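Local coordinates for protein dihydrodipicolinate synthase (Rhodopseudomonas palustris, PDB 3DZ1) that probably condenses pyruvate with an aldehyde as a 4-hydroxy-tetrahydrodipicolinate synthase of the DapA family, built as a TIM barrel, at residues Q140-T145 / C198-L203; H170-W173 / E177-T180. All blocks are in the same frame, centred on the assembly; numbering follows the deposited sequence.

Contact 1 of 2, residues Q140-T145 / C198-L203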
loop_
_atom_site.group_PDB
_atom_site.type_symbol
_atom_site.label_atom_id
_atom_site.label_comp_id
_atom_site.label_asym_id
_atom_site.label_seq_id
_atom_site.Cartn_x
_atom_site.Cartn_y
_atom_site.Cartn_z
ATOM N N GLN A 140 0.123 -17.316 10.860
ATOM C CA GLN A 140 0.860 -17.143 9.611
ATOM C C GLN A 140 1.464 -15.743 9.516
ATOM O O GLN A 140 0.750 -14.741 9.552
ATOM C CB GLN A 140 -0.042 -17.396 8.397
ATOM C CG GLN A 140 0.639 -17.063 7.075
ATOM C CD GLN A 140 -0.178 -17.470 5.868
ATOM O OE1 GLN A 140 -1.404 -17.384 5.878
ATOM N NE2 GLN A 140 0.501 -17.902 4.812
ATOM N N ASP A 141 2.788 -15.697 9.395
ATOM C CA ASP A 141 3.555 -14.454 9.305
ATOM C C ASP A 141 4.215 -14.415 7.924
ATOM O O ASP A 141 5.299 -14.960 7.726
ATOM C CB ASP A 141 4.613 -14.447 10.413
ATOM C CG ASP A 141 5.493 -13.214 10.383
ATOM O OD1 ASP A 141 5.132 -12.220 9.714
ATOM O OD2 ASP A 141 6.550 -13.240 11.047
ATOM N N TYR A 142 3.556 -13.755 6.978
ATOM C CA TYR A 142 4.033 -13.692 5.598
ATOM C C TYR A 142 3.847 -12.286 5.027
ATOM O O TYR A 142 2.979 -12.056 4.182
ATOM C CB TYR A 142 3.235 -14.718 4.787
ATOM C CG TYR A 142 3.726 -15.030 3.393
ATOM C CD1 TYR A 142 5.025 -14.724 2.988
ATOM C CD2 TYR A 142 2.899 -15.704 2.495
ATOM C CE1 TYR A 142 5.485 -15.087 1.720
ATOM C CE2 TYR A 142 3.350 -16.073 1.233
ATOM C CZ TYR A 142 4.640 -15.763 0.851
ATOM O OH TYR A 142 5.077 -16.142 -0.396
ATOM N N PRO A 143 4.676 -11.331 5.473
ATOM C CA PRO A 143 4.634 -9.931 5.037
ATOM C C PRO A 143 4.652 -9.736 3.521
ATOM O O PRO A 143 3.942 -8.883 2.990
ATOM C CB PRO A 143 5.877 -9.330 5.691
ATOM C CG PRO A 143 6.044 -10.143 6.929
ATOM C CD PRO A 143 5.766 -11.543 6.443
ATOM N N LEU A 144 5.474 -10.519 2.834
ATOM C CA LEU A 144 5.595 -10.401 1.386
ATOM C C LEU A 144 4.255 -10.340 0.657
ATOM O O LEU A 144 4.079 -9.545 -0.262
ATOM C CB LEU A 144 6.414 -11.565 0.822
ATOM C CG LEU A 144 6.622 -11.481 -0.693
ATOM C CD1 LEU A 144 7.524 -10.302 -0.999
ATOM C CD2 LEU A 144 7.229 -12.770 -1.223
ATOM N N THR A 145 3.307 -11.177 1.062
ATOM C CA THR A 145 2.012 -11.209 0.398
ATOM C C THR A 145 0.873 -10.605 1.206
ATOM O O THR A 145 -0.130 -10.156 0.641
ATOM C CB THR A 145 1.617 -12.658 0.040
ATOM O OG1 THR A 145 1.409 -13.402 1.246
ATOM C CG2 THR A 145 2.717 -13.327 -0.776
ATOM N N CYS A 198 8.811 -23.294 8.637
ATOM C CA CYS A 198 9.094 -22.224 7.699
ATOM C C CYS A 198 8.500 -22.333 6.313
ATOM O O CYS A 198 8.305 -23.428 5.776
ATOM C CB CYS A 198 10.605 -22.040 7.610
ATOM S SG CYS A 198 11.321 -21.715 9.240
ATOM N N GLY A 199 8.225 -21.164 5.741
ATOM C CA GLY A 199 7.647 -21.094 4.417
ATOM C C GLY A 199 8.415 -20.206 3.458
ATOM O O GLY A 199 9.621 -20.368 3.272
ATOM N N ASN A 200 7.708 -19.251 2.863
ATOM C CA ASN A 200 8.289 -18.348 1.872
ATOM C C ASN A 200 8.973 -19.164 0.781
ATOM O O ASN A 200 10.115 -18.894 0.408
ATOM C CB ASN A 200 9.291 -17.374 2.509
ATOM C CG ASN A 200 9.738 -16.289 1.536
ATOM O OD1 ASN A 200 8.972 -15.877 0.672
ATOM N ND2 ASN A 200 10.969 -15.817 1.683
ATOM N N GLY A 201 8.254 -20.171 0.286
ATOM C CA GLY A 201 8.756 -21.027 -0.775
ATOM C C GLY A 201 9.973 -21.871 -0.452
ATOM O O GLY A 201 10.521 -22.520 -1.340
ATOM N N GLY A 202 10.400 -21.859 0.808
ATOM C CA GLY A 202 11.565 -22.627 1.210
ATOM C C GLY A 202 12.862 -21.962 0.785
ATOM O O GLY A 202 13.925 -22.582 0.800
ATOM N N LEU A 203 12.776 -20.688 0.415
ATOM C CA LEU A 203 13.934 -19.939 -0.053
ATOM C C LEU A 203 15.099 -19.912 0.937
ATOM O O LEU A 203 16.255 -19.858 0.525
ATOM C CB LEU A 203 13.510 -18.509 -0.410
ATOM C CG LEU A 203 14.414 -17.693 -1.338
ATOM C CD1 LEU A 203 14.449 -18.333 -2.716
ATOM C CD2 LEU A 203 13.877 -16.268 -1.436
#

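Contact 2 of 2, residues H170-W173 / E177-T180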
loop_
_atom_site.group_PDB
_atom_site.type_symbol
_atom_site.label_atom_id
_atom_site.label_comp_id
_atom_site.label_asym_id
_atom_site.label_seq_id
_atom_site.Cartn_x
_atom_site.Cartn_y
_atom_site.Cartn_z
ATOM N N HIS A 170 6.480 -19.504 9.874
ATOM C CA HIS A 170 7.472 -18.465 9.630
ATOM C C HIS A 170 7.773 -18.211 8.158
ATOM O O HIS A 170 8.395 -19.038 7.487
ATOM C CB HIS A 170 8.758 -18.838 10.375
ATOM C CG HIS A 170 9.895 -17.892 10.148
ATOM N ND1 HIS A 170 10.020 -16.697 10.825
ATOM C CD2 HIS A 170 10.961 -17.965 9.316
ATOM C CE1 HIS A 170 11.113 -16.075 10.420
ATOM N NE2 HIS A 170 11.701 -16.823 9.505
ATOM N N GLU A 171 7.342 -17.056 7.660
ATOM C CA GLU A 171 7.576 -16.703 6.267
ATOM C C GLU A 171 8.156 -15.295 6.104
ATOM O O GLU A 171 8.173 -14.746 4.999
ATOM C CB GLU A 171 6.269 -16.833 5.469
ATOM C CG GLU A 171 5.667 -18.230 5.537
ATOM C CD GLU A 171 4.648 -18.487 4.443
ATOM O OE1 GLU A 171 3.439 -18.254 4.666
ATOM O OE2 GLU A 171 5.073 -18.916 3.350
ATOM N N ASP A 172 8.630 -14.707 7.200
ATOM C CA ASP A 172 9.207 -13.367 7.125
ATOM C C ASP A 172 10.454 -13.416 6.246
ATOM O O ASP A 172 11.160 -14.431 6.197
ATOM C CB ASP A 172 9.568 -12.838 8.514
ATOM C CG ASP A 172 9.702 -11.328 8.535
ATOM O OD1 ASP A 172 9.569 -10.708 7.458
ATOM O OD2 ASP A 172 9.936 -10.757 9.621
ATOM N N TRP A 173 10.729 -12.309 5.568
ATOM C CA TRP A 173 11.855 -12.232 4.647
ATOM C C TRP A 173 12.357 -10.791 4.570
ATOM O O TRP A 173 11.699 -9.930 3.978
ATOM C CB TRP A 173 11.375 -12.711 3.268
ATOM C CG TRP A 173 12.353 -12.559 2.142
ATOM C CD1 TRP A 173 13.470 -13.305 1.915
ATOM C CD2 TRP A 173 12.279 -11.607 1.074
ATOM N NE1 TRP A 173 14.097 -12.881 0.766
ATOM C CE2 TRP A 173 13.386 -11.839 0.231
ATOM C CE3 TRP A 173 11.384 -10.579 0.747
ATOM C CZ2 TRP A 173 13.624 -11.078 -0.922
ATOM C CZ3 TRP A 173 11.619 -9.820 -0.400
ATOM C CH2 TRP A 173 12.731 -10.077 -1.218
ATOM N N GLU A 177 16.874 -13.791 11.656
ATOM C CA GLU A 177 17.069 -13.278 13.009
ATOM C C GLU A 177 15.814 -13.425 13.875
ATOM O O GLU A 177 15.909 -13.567 15.091
ATOM C CB GLU A 177 17.502 -11.808 12.975
ATOM C CG GLU A 177 18.835 -11.540 12.271
ATOM C CD GLU A 177 20.002 -12.357 12.821
ATOM O OE1 GLU A 177 19.989 -12.717 14.019
ATOM O OE2 GLU A 177 20.951 -12.626 12.050
ATOM N N LYS A 178 14.641 -13.390 13.250
ATOM C CA LYS A 178 13.391 -13.537 13.988
ATOM C C LYS A 178 13.335 -14.903 14.670
ATOM O O LYS A 178 12.878 -15.023 15.803
ATOM C CB LYS A 178 12.190 -13.362 13.048
ATOM C CG LYS A 178 10.847 -13.725 13.669
ATOM C CD LYS A 178 9.685 -13.342 12.756
ATOM C CE LYS A 178 9.414 -11.844 12.797
ATOM N NZ LYS A 178 8.332 -11.439 11.853
ATOM N N ILE A 179 13.802 -15.936 13.981
ATOM C CA ILE A 179 13.789 -17.268 14.563
ATOM C C ILE A 179 14.683 -17.271 15.795
ATOM O O ILE A 179 14.275 -17.714 16.865
ATOM C CB ILE A 179 14.286 -18.324 13.559
ATOM C CG1 ILE A 179 13.356 -18.349 12.343
ATOM C CG2 ILE A 179 14.331 -19.700 14.226
ATOM C CD1 ILE A 179 13.763 -19.349 11.281
ATOM N N THR A 180 15.901 -16.763 15.641
ATOM C CA THR A 180 16.847 -16.702 16.748
ATOM C C THR A 180 16.263 -15.941 17.937
ATOM O O THR A 180 16.371 -16.392 19.078
ATOM C CB THR A 180 18.161 -16.029 16.306
ATOM O OG1 THR A 180 18.784 -16.841 15.299
ATOM C CG2 THR A 180 19.112 -15.859 17.484
#

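Contact 1 of 2, residues Q140-T145 / C198-L203
Tyr142 and Asn200 meet at the mouth of a TIM barrel, on the loops that leave the C-terminal ends of strands 137-141 and 195-198. Their CA atoms are the nearest pair across the segments, at 7.3 Å, so the two loops meet through side chains rather than backbone. Both side chains have CG anti to the backbone N (chi1 -168° for Tyr142, -171° for Asn200), a setting that carries ring and amide into the space between the loops. There the two side chains cross at about a right angle, with the ring and amide planes 61° apart, which rules out a stack. The amide oxygen does the touching: Asn200 OD1 lies 3.7 Å from Tyr142 CE1, approaching the ring obliquely. The hydroxyl is set back, with Tyr142 OH 4.0 Å from Asn200 OD1, too far to bond. Leu144 joins from the first turn of helix 143-146: Leu144 CD2 lies 4.0 Å from Asn200 OD1, so one polar atom rests against an aromatic and an aliphatic carbon in van der Waals contact. Tyr142 holds the N-cap position of that helix, and Thr145 CB lies above one face of its ring, offset toward the rim. Asn200 has positive phi in a tight turn, braced by a 3.0 Å bond from Gly202 N to Gly199 O. His256 also packs against Asn200, while Leu144 leans on Trp173 of the second subunit, placing this contact beside the subunit interface. Met217, predicted to bind pyruvate, is about 10 Å from Tyr142 between side chains, consistent with a place at the C-terminal, active-site end of the barrel. A second, overlapping turn follows, in which Leu203 N donates to Asn200 O at 3.2 Å.

Contact 2 of 2, residues H170-W173 / E177-T180
The loop after strand 165-170 runs beside the first turns of helix 176-188, His170 CA lying 8.1 Å from Ile179 CA and Asp172 CA 8.0 Å from Lys178 CA. Ile179 sits over the imidazole of His170: its CG1 is 3.7 Å from the ring centroid and 14° off the normal, a CH-pi contact, while Ile179 CD1 reaches His170 CD2 at 3.7 Å. On the opposite face lies the backbone N of Asp172. Lys178 takes the ring's edge, Lys178 CD near the plane and 3.9 Å from His170 CE1. The Lys178 chain then bends at chi3 (-77°), turning its NZ to Asp172 OD2 for a 2.8 Å salt bridge that arrives 42° out of the carboxylate plane. Asp172 OD1 also accepts a weak bond from Trp173 N. Beyond the segments, Lys178 NZ bonds to Met150 O. A methionine in place of Lys178 would probably leave Asp172 without this countercharge and Met150 O without this donor. Together the ring packing and the salt bridge join helix 176-188 to the end of strand 165-170, within a beta-alpha unit of the TIM barrel.

Contact 1 is partly buried and uncharged, though its centre is nearer the middle of the chain; contact 2 is buried despite lying farther out, between strand end and outer helix, and relies on charge and an aromatic face. The former joins loops separated by 52 residues, the latter a loop and the helix right after it, nested within that interval. Strands 137-141, 165-170 and 195-198, neighbours in the barrel, lead into the three loops involved. Two polar links couple the contacts: Asp141 OD2 pairs with Lys178 NZ at 2.7 Å, and Glu171 OE2 probably accepts from Asn200 N at 2.7 Å. Glu171 OE1 also packs against Tyr142 CD2. Both contacts border the second subunit.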